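Long-range contacts in aminoglycoside N(3)-acetyltransferase, AAC(3)-IVa (Escherichia coli, PDB 6MN3), which transfers the acetyl group of acetyl-CoA to the 3-amino group of 2-deoxystreptamine aminoglycosides, probably including gentamicin and apramycin, and so confers antibiotic resistance: residues 192-197 against 241-246; 159-164 against 229-234; 152-157 against 221-226. All coordinates share one frame; numbering follows the deposited sequence.

How the interactions relate
Interactions 2 and 3 are both made by helices 154-161 and 223-236. Interaction 3 pairs their N-terminal parts, deep in the chain, and interaction 2 pairs segments further along both, with centres about 11 Å apart; Ala230 against Leu155 joins the two. Interaction 1 lies about 14 Å from interaction 2 and about 17 Å from interaction 3, where the loop before helix 197-204 meets the loop after helix 223-236 beside the zinc ion. Along the chain all three first segments precede all three second ones. Phe195 of interaction 1 touches Leu155, His156 and Glu159, and Phe241 touches Glu159, so both zinc-bound loops lie directly against helix 154-161.

Interaction 1: 192-197 against 241-246; sequences CERFAL and FLHPPE. With ZN (zinc ion), chain D.
Glu193 brings its CB to the edge of the His243 imidazole, 3.6 Å from CE1, while its carboxylate plane is turned 57° from the ring. Arg194 follows and carries the centre of the contact. Its backbone N gives a hydrogen bond to a water, and the same water donates to Phe241 O at 2.8 Å, bridging the two loops. The side chain leaves with CG beside the backbone N (chi1 -60°), which lays CG over the face of His243, a CH-pi contact 3.9 Å from the ring centroid. The same imidazole binds the zinc ion through ND1 at 2.2 Å. Cys191, Cys249 and Cys252 complete this site of three cysteines and one histidine, in which the last two cysteines form a CxxC pair, so the metal joins the loop of Arg194, through Cys191, to the one it packs on, through His243. Bends at chi2 and chi3 carry the guanidinium on past the ring and over Leu242 O, which is close to NE but at a poor angle for bonding; NH2 instead reaches Ile240 O. Leu197 CD1 lies over the centre of one guanidinium face, and Pro244 CD sits near the rim of the opposite face. Phe195, buried, points its CD1-CE1 edge at the face of Phe241 in a T-shaped stack, centroids 4.9 Å apart and planes at 72°. CE1 comes within 3.7 Å of Phe241 CD2. Phe195 also meets the ring of His156 edge-to-face, and Phe241 packs on Glu159, both on helix 154-161.

Interaction 2: 159-164 against 229-234; sequences ELMAKV and TALGQL
Ala162 and Leu234 meet at the close-packed centre of this contact: Ala162 CB lies 3.7 Å from Leu234 CD1, and the same CD1 touches Glu159 CA at 3.8 Å. Leu231 comes in beside it, with CG anti to its own carbonyl carbon (chi1 -77°), a turn that carries CD2 to Ala162 CB at 3.7 Å. The small alanine methyl is thus held between two leucines one helical turn apart. Towards the rim the fit slackens. Met161, bent at chi3, crosses Leu231 at about a right angle, and its CE approaches Leu231 CD1 no closer than 4.1 Å; both residues are partly exposed. Val164 CG2 adds a similarly distant touch, 4.2 Å from Leu234 CD2. Between Ala162 and Val164 the chain turns at Lys163, whose positive phi belongs to a Schellman motif closing helix 154-161, with Val164 N bonded to Glu159 O. The Glu159 carboxylate is directed elsewhere, to Tyr166, His190 and Asn188. From the C-terminal end of helix 154-161 the contact with helix 223-236 continues back along the helix, Ala230 resting on Ala158 and Leu155, while Thr229 and Gln233 face Trp201 of helix 197-204.

Interaction 3: 152-157 against 221-226; sequences NTTLHL and IRSRDI
Ile226 packs against Asn152, Thr154 and Leu155, making this the buried core where the start of helix 154-161 packs on the first turn of helix 223-236, next to the central mixed sheet of the antibiotic N-acetyltransferase fold. CG2 touches Leu155 CD2 at 3.7 Å, Thr154 CG2 at 3.8 Å and Asn152 ND2 as well, while CD1, at the far end of the other branch, comes closest to the amide of Asn152, 3.4 Å from ND2. Thr154 crosses Ile226 at about a right angle and touches Ser223 through CG2, while the two hydroxyls are joined by a water that lies 2.7 Å from Thr154 OG1 and 2.6 Å from Ser223 OG, hydrogen-bonded to both. Ser223 OG stands anti to its backbone N (chi1 171°), which directs it at this water.

A second shell sets these groups in place. Val142 of strand 141-145 touches Asn152, Thr154, Ser223 and Ile226 alike, and Val132 of helix 131-137 also packs on Thr154. Strand 216-222 leads straight into helix 223-236, with Arg222 at the N-cap position; its guanidinium is paired in plane with Asp225 and also with Asp139. The Asn152 amide, pressed by Ile226, has its polar ends occupied: ND2 donates to His149 ND1, and OD1 receives a weak capping bond from Thr154 N, 3.4 Å long and bent to 129°.

Interaction 1: 192-197 against 241-246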
# COMPACT_ATOMS: atom_id res chain seq x y z
N CYS A 192 -10.69 -7.02 -5.13
CA CYS A 192 -9.35 -7.25 -4.61
C CYS A 192 -9.26 -8.43 -3.65
O CYS A 192 -8.20 -8.67 -3.06
CB CYS A 192 -8.79 -5.99 -3.93
SG CYS A 192 -8.67 -4.55 -5.00
N GLU A 193 -10.35 -9.19 -3.48
CA GLU A 193 -10.32 -10.33 -2.57
C GLU A 193 -9.37 -11.40 -3.06
O GLU A 193 -8.68 -12.04 -2.26
CB GLU A 193 -11.73 -10.90 -2.40
CG GLU A 193 -12.61 -10.12 -1.44
CD GLU A 193 -14.07 -10.49 -1.56
OE1 GLU A 193 -14.75 -10.00 -2.49
OE2 GLU A 193 -14.55 -11.28 -0.72
N ARG A 194 -9.31 -11.61 -4.38
CA ARG A 194 -8.44 -12.63 -4.95
C ARG A 194 -6.96 -12.27 -4.85
O ARG A 194 -6.12 -13.09 -5.25
CB ARG A 194 -8.81 -12.88 -6.41
CG ARG A 194 -10.24 -13.36 -6.60
CD ARG A 194 -10.29 -14.86 -6.84
NE ARG A 194 -9.70 -15.23 -8.12
CZ ARG A 194 -9.68 -16.47 -8.60
NH1 ARG A 194 -10.21 -17.47 -7.90
NH2 ARG A 194 -9.12 -16.72 -9.77
N PHE A 195 -6.62 -11.09 -4.35
CA PHE A 195 -5.23 -10.77 -4.05
C PHE A 195 -4.65 -11.71 -3.00
O PHE A 195 -3.42 -11.86 -2.93
CB PHE A 195 -5.09 -9.32 -3.58
CG PHE A 195 -5.08 -8.31 -4.69
CD1 PHE A 195 -5.28 -8.70 -6.01
CD2 PHE A 195 -4.85 -6.97 -4.42
CE1 PHE A 195 -5.27 -7.77 -7.03
CE2 PHE A 195 -4.84 -6.03 -5.44
CZ PHE A 195 -5.05 -6.43 -6.75
N ALA A 196 -5.50 -12.34 -2.19
CA ALA A 196 -5.03 -13.26 -1.16
C ALA A 196 -4.34 -14.48 -1.75
O ALA A 196 -3.65 -15.20 -1.01
CB ALA A 196 -6.19 -13.69 -0.27
N LEU A 197 -4.51 -14.74 -3.05
CA LEU A 197 -3.77 -15.83 -3.69
C LEU A 197 -2.27 -15.60 -3.60
O LEU A 197 -1.50 -16.56 -3.48
CB LEU A 197 -4.20 -15.96 -5.15
CG LEU A 197 -5.64 -16.36 -5.44
CD1 LEU A 197 -5.91 -16.30 -6.94
CD2 LEU A 197 -5.93 -17.75 -4.89
N PHE A 241 -6.79 -12.68 -10.94
CA PHE A 241 -7.30 -11.92 -9.81
C PHE A 241 -8.80 -11.66 -9.89
O PHE A 241 -9.35 -11.00 -9.00
CB PHE A 241 -6.56 -10.58 -9.69
CG PHE A 241 -5.12 -10.71 -9.30
CD1 PHE A 241 -4.72 -11.66 -8.37
CD2 PHE A 241 -4.16 -9.88 -9.85
CE1 PHE A 241 -3.39 -11.78 -8.01
CE2 PHE A 241 -2.83 -9.99 -9.49
CZ PHE A 241 -2.45 -10.95 -8.57
N LEU A 242 -9.47 -12.16 -10.93
CA LEU A 242 -10.90 -11.92 -11.13
C LEU A 242 -11.70 -13.09 -10.58
O LEU A 242 -11.41 -14.25 -10.90
CB LEU A 242 -11.22 -11.71 -12.61
CG LEU A 242 -10.73 -10.43 -13.27
CD1 LEU A 242 -11.48 -10.20 -14.57
CD2 LEU A 242 -10.88 -9.24 -12.34
N HIS A 243 -12.70 -12.78 -9.76
CA HIS A 243 -13.62 -13.81 -9.31
C HIS A 243 -14.32 -14.43 -10.52
O HIS A 243 -14.70 -13.71 -11.45
CB HIS A 243 -14.67 -13.23 -8.36
CG HIS A 243 -14.30 -13.36 -6.91
ND1 HIS A 243 -13.85 -12.30 -6.16
CD2 HIS A 243 -14.34 -14.43 -6.08
CE1 HIS A 243 -13.62 -12.71 -4.92
NE2 HIS A 243 -13.91 -13.99 -4.85
N PRO A 244 -14.51 -15.75 -10.54
CA PRO A 244 -15.26 -16.35 -11.63
C PRO A 244 -16.71 -15.90 -11.58
O PRO A 244 -17.22 -15.50 -10.52
CB PRO A 244 -15.13 -17.86 -11.37
CG PRO A 244 -14.82 -17.97 -9.93
CD PRO A 244 -14.01 -16.75 -9.59
N PRO A 245 -17.41 -15.93 -12.72
CA PRO A 245 -18.83 -15.56 -12.71
C PRO A 245 -19.68 -16.44 -11.81
O PRO A 245 -20.78 -16.03 -11.42
CB PRO A 245 -19.25 -15.70 -14.18
CG PRO A 245 -17.96 -15.60 -14.95
CD PRO A 245 -16.92 -16.22 -14.08
N GLU A 246 -19.19 -17.63 -11.45
CA GLU A 246 -19.92 -18.48 -10.51
C GLU A 246 -20.04 -17.81 -9.15
O GLU A 246 -21.13 -17.76 -8.56
CB GLU A 246 -19.21 -19.83 -10.38
CG GLU A 246 -19.54 -20.59 -9.10
CD GLU A 246 -20.95 -21.14 -9.09
OE1 GLU A 246 -21.87 -20.43 -8.62
OE2 GLU A 246 -21.15 -22.28 -9.55
ZN ZN D . -14.51 -10.38 -6.96
O HOH W 1 -10.23 -9.97 -6.51

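Interaction 2: 159-164 against 229-234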
# COMPACT_ATOMS: atom_id res chain seq x y z
N GLU A 159 -0.54 -5.75 -12.13
CA GLU A 159 -1.56 -5.86 -13.18
C GLU A 159 -1.26 -4.93 -14.34
O GLU A 159 -1.39 -5.31 -15.51
CB GLU A 159 -2.94 -5.55 -12.61
CG GLU A 159 -3.43 -6.51 -11.54
CD GLU A 159 -4.74 -6.06 -10.93
OE1 GLU A 159 -4.81 -4.91 -10.45
OE2 GLU A 159 -5.70 -6.85 -10.93
N LEU A 160 -0.85 -3.69 -14.03
CA LEU A 160 -0.59 -2.72 -15.09
C LEU A 160 0.66 -3.08 -15.88
O LEU A 160 0.70 -2.89 -17.10
CB LEU A 160 -0.48 -1.32 -14.49
CG LEU A 160 -1.83 -0.73 -14.07
CD1 LEU A 160 -1.64 0.57 -13.32
CD2 LEU A 160 -2.71 -0.53 -15.30
N MET A 161 1.69 -3.59 -15.21
CA MET A 161 2.88 -4.03 -15.92
C MET A 161 2.60 -5.25 -16.78
O MET A 161 3.24 -5.44 -17.82
CB MET A 161 4.02 -4.30 -14.94
CG MET A 161 4.62 -3.05 -14.34
SD MET A 161 5.77 -3.39 -13.00
CE MET A 161 7.07 -4.24 -13.88
N ALA A 162 1.65 -6.09 -16.37
CA ALA A 162 1.22 -7.22 -17.18
C ALA A 162 0.29 -6.81 -18.31
O ALA A 162 -0.14 -7.68 -19.08
CB ALA A 162 0.53 -8.27 -16.30
N LYS A 163 -0.02 -5.52 -18.44
CA LYS A 163 -0.97 -5.01 -19.42
C LYS A 163 -2.29 -5.78 -19.33
O LYS A 163 -2.76 -6.39 -20.29
CB LYS A 163 -0.38 -5.06 -20.84
CG LYS A 163 0.98 -4.40 -20.95
CD LYS A 163 1.86 -5.11 -21.96
CE LYS A 163 3.16 -5.60 -21.33
NZ LYS A 163 3.92 -6.49 -22.25
N VAL A 164 -2.87 -5.75 -18.13
CA VAL A 164 -4.02 -6.58 -17.81
C VAL A 164 -5.21 -6.16 -18.67
O VAL A 164 -5.34 -4.96 -18.99
CB VAL A 164 -4.34 -6.48 -16.31
CG1 VAL A 164 -5.24 -5.29 -15.99
CG2 VAL A 164 -4.93 -7.79 -15.79
N THR A 229 6.58 -12.24 -8.82
CA THR A 229 5.70 -13.38 -8.61
C THR A 229 4.36 -13.18 -9.30
O THR A 229 3.86 -14.09 -9.98
CB THR A 229 5.50 -13.61 -7.11
OG1 THR A 229 6.77 -13.81 -6.48
CG2 THR A 229 4.62 -14.83 -6.86
N ALA A 230 3.78 -11.99 -9.16
CA ALA A 230 2.47 -11.73 -9.74
C ALA A 230 2.53 -11.71 -11.26
O ALA A 230 1.59 -12.18 -11.93
CB ALA A 230 1.90 -10.42 -9.21
N LEU A 231 3.61 -11.17 -11.83
CA LEU A 231 3.75 -11.14 -13.29
C LEU A 231 3.78 -12.55 -13.88
O LEU A 231 3.31 -12.76 -15.00
CB LEU A 231 5.00 -10.37 -13.68
CG LEU A 231 4.91 -8.84 -13.61
CD1 LEU A 231 6.19 -8.19 -14.12
CD2 LEU A 231 3.70 -8.34 -14.39
N GLY A 232 4.33 -13.52 -13.14
CA GLY A 232 4.31 -14.89 -13.62
C GLY A 232 2.92 -15.48 -13.62
O GLY A 232 2.53 -16.18 -14.57
N GLN A 233 2.14 -15.21 -12.57
CA GLN A 233 0.77 -15.71 -12.52
C GLN A 233 -0.12 -14.98 -13.51
O GLN A 233 -1.02 -15.58 -14.11
CB GLN A 233 0.22 -15.58 -11.10
CG GLN A 233 0.96 -16.42 -10.07
CD GLN A 233 0.60 -17.90 -10.14
OE1 GLN A 233 -0.36 -18.28 -10.80
NE2 GLN A 233 1.38 -18.72 -9.45
N LEU A 234 0.10 -13.67 -13.69
CA LEU A 234 -0.66 -12.93 -14.69
C LEU A 234 -0.28 -13.35 -16.10
O LEU A 234 -1.12 -13.32 -17.00
CB LEU A 234 -0.45 -11.43 -14.51
CG LEU A 234 -1.13 -10.78 -13.30
CD1 LEU A 234 -0.42 -9.49 -12.90
CD2 LEU A 234 -2.60 -10.52 -13.58

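Interaction 3: 152-157 against 221-226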
# COMPACT_ATOMS: atom_id res chain seq x y z
N ASN A 152 -2.51 -4.93 -0.59
CA ASN A 152 -1.19 -4.85 -1.20
C ASN A 152 -1.25 -4.08 -2.51
O ASN A 152 -1.39 -4.68 -3.58
CB ASN A 152 -0.61 -6.25 -1.42
CG ASN A 152 0.87 -6.23 -1.75
OD1 ASN A 152 1.45 -5.17 -2.02
ND2 ASN A 152 1.49 -7.40 -1.75
N THR A 153 -1.13 -2.75 -2.44
CA THR A 153 -1.28 -1.91 -3.62
C THR A 153 -0.29 -2.27 -4.71
O THR A 153 -0.60 -2.13 -5.90
CB THR A 153 -1.12 -0.44 -3.21
OG1 THR A 153 -2.20 -0.07 -2.33
CG2 THR A 153 -1.14 0.47 -4.42
N THR A 154 0.89 -2.78 -4.34
CA THR A 154 1.89 -3.15 -5.34
C THR A 154 1.35 -4.19 -6.32
O THR A 154 1.79 -4.23 -7.48
CB THR A 154 3.15 -3.67 -4.63
OG1 THR A 154 3.69 -2.64 -3.80
CG2 THR A 154 4.22 -4.09 -5.64
N LEU A 155 0.38 -5.00 -5.90
CA LEU A 155 -0.23 -5.96 -6.82
C LEU A 155 -0.96 -5.25 -7.95
O LEU A 155 -0.98 -5.75 -9.08
CB LEU A 155 -1.18 -6.88 -6.06
CG LEU A 155 -0.48 -7.97 -5.24
CD1 LEU A 155 -1.49 -8.80 -4.46
CD2 LEU A 155 0.37 -8.85 -6.14
N HIS A 156 -1.57 -4.09 -7.67
CA HIS A 156 -2.20 -3.32 -8.74
C HIS A 156 -1.17 -2.85 -9.76
O HIS A 156 -1.46 -2.79 -10.96
CB HIS A 156 -2.95 -2.12 -8.15
CG HIS A 156 -4.30 -2.46 -7.61
ND1 HIS A 156 -5.33 -2.91 -8.41
CD2 HIS A 156 -4.80 -2.41 -6.36
CE1 HIS A 156 -6.40 -3.12 -7.67
NE2 HIS A 156 -6.11 -2.83 -6.42
N LEU A 157 0.03 -2.52 -9.30
CA LEU A 157 1.11 -2.18 -10.22
C LEU A 157 1.47 -3.37 -11.10
O LEU A 157 1.78 -3.21 -12.28
CB LEU A 157 2.33 -1.69 -9.43
CG LEU A 157 3.70 -1.70 -10.13
CD1 LEU A 157 3.73 -0.70 -11.28
CD2 LEU A 157 4.80 -1.40 -9.13
N ILE A 221 7.32 -8.48 2.53
CA ILE A 221 7.74 -9.01 1.23
C ILE A 221 8.50 -7.91 0.49
O ILE A 221 8.11 -6.74 0.53
CB ILE A 221 6.55 -9.49 0.38
CG1 ILE A 221 5.51 -10.24 1.23
CG2 ILE A 221 7.03 -10.38 -0.76
CD1 ILE A 221 4.33 -9.38 1.64
N ARG A 222 9.58 -8.30 -0.19
CA ARG A 222 10.26 -7.37 -1.07
C ARG A 222 9.35 -6.96 -2.22
O ARG A 222 8.68 -7.81 -2.83
CB ARG A 222 11.54 -8.00 -1.62
CG ARG A 222 12.74 -7.89 -0.69
CD ARG A 222 13.88 -8.77 -1.17
NE ARG A 222 13.98 -8.80 -2.63
CZ ARG A 222 14.72 -7.96 -3.34
NH1 ARG A 222 15.43 -7.02 -2.74
NH2 ARG A 222 14.74 -8.05 -4.67
N SER A 223 9.31 -5.66 -2.51
CA SER A 223 8.45 -5.17 -3.58
C SER A 223 8.76 -5.86 -4.91
O SER A 223 7.85 -6.16 -5.68
CB SER A 223 8.60 -3.65 -3.72
OG SER A 223 7.93 -3.18 -4.88
N ARG A 224 10.04 -6.11 -5.18
CA ARG A 224 10.40 -6.79 -6.42
C ARG A 224 9.88 -8.22 -6.45
O ARG A 224 9.51 -8.72 -7.52
CB ARG A 224 11.92 -6.78 -6.61
CG ARG A 224 12.52 -5.38 -6.68
CD ARG A 224 12.90 -5.01 -8.11
NE ARG A 224 13.62 -3.74 -8.17
CZ ARG A 224 14.93 -3.62 -8.00
NH1 ARG A 224 15.68 -4.69 -7.75
NH2 ARG A 224 15.50 -2.42 -8.07
N ASP A 225 9.83 -8.89 -5.30
CA ASP A 225 9.28 -10.24 -5.27
C ASP A 225 7.77 -10.23 -5.49
O ASP A 225 7.23 -11.15 -6.12
CB ASP A 225 9.62 -10.91 -3.94
CG ASP A 225 11.08 -11.32 -3.85
OD1 ASP A 225 11.70 -11.54 -4.91
OD2 ASP A 225 11.60 -11.41 -2.72
N ILE A 226 7.08 -9.21 -4.99
CA ILE A 226 5.64 -9.10 -5.21
C ILE A 226 5.34 -8.96 -6.70
O ILE A 226 4.44 -9.62 -7.24
CB ILE A 226 5.06 -7.92 -4.41
CG1 ILE A 226 5.21 -8.15 -2.91
CG2 ILE A 226 3.60 -7.69 -4.78
CD1 ILE A 226 4.87 -6.95 -2.08
O HOH W 2 6.05 -1.40 -4.47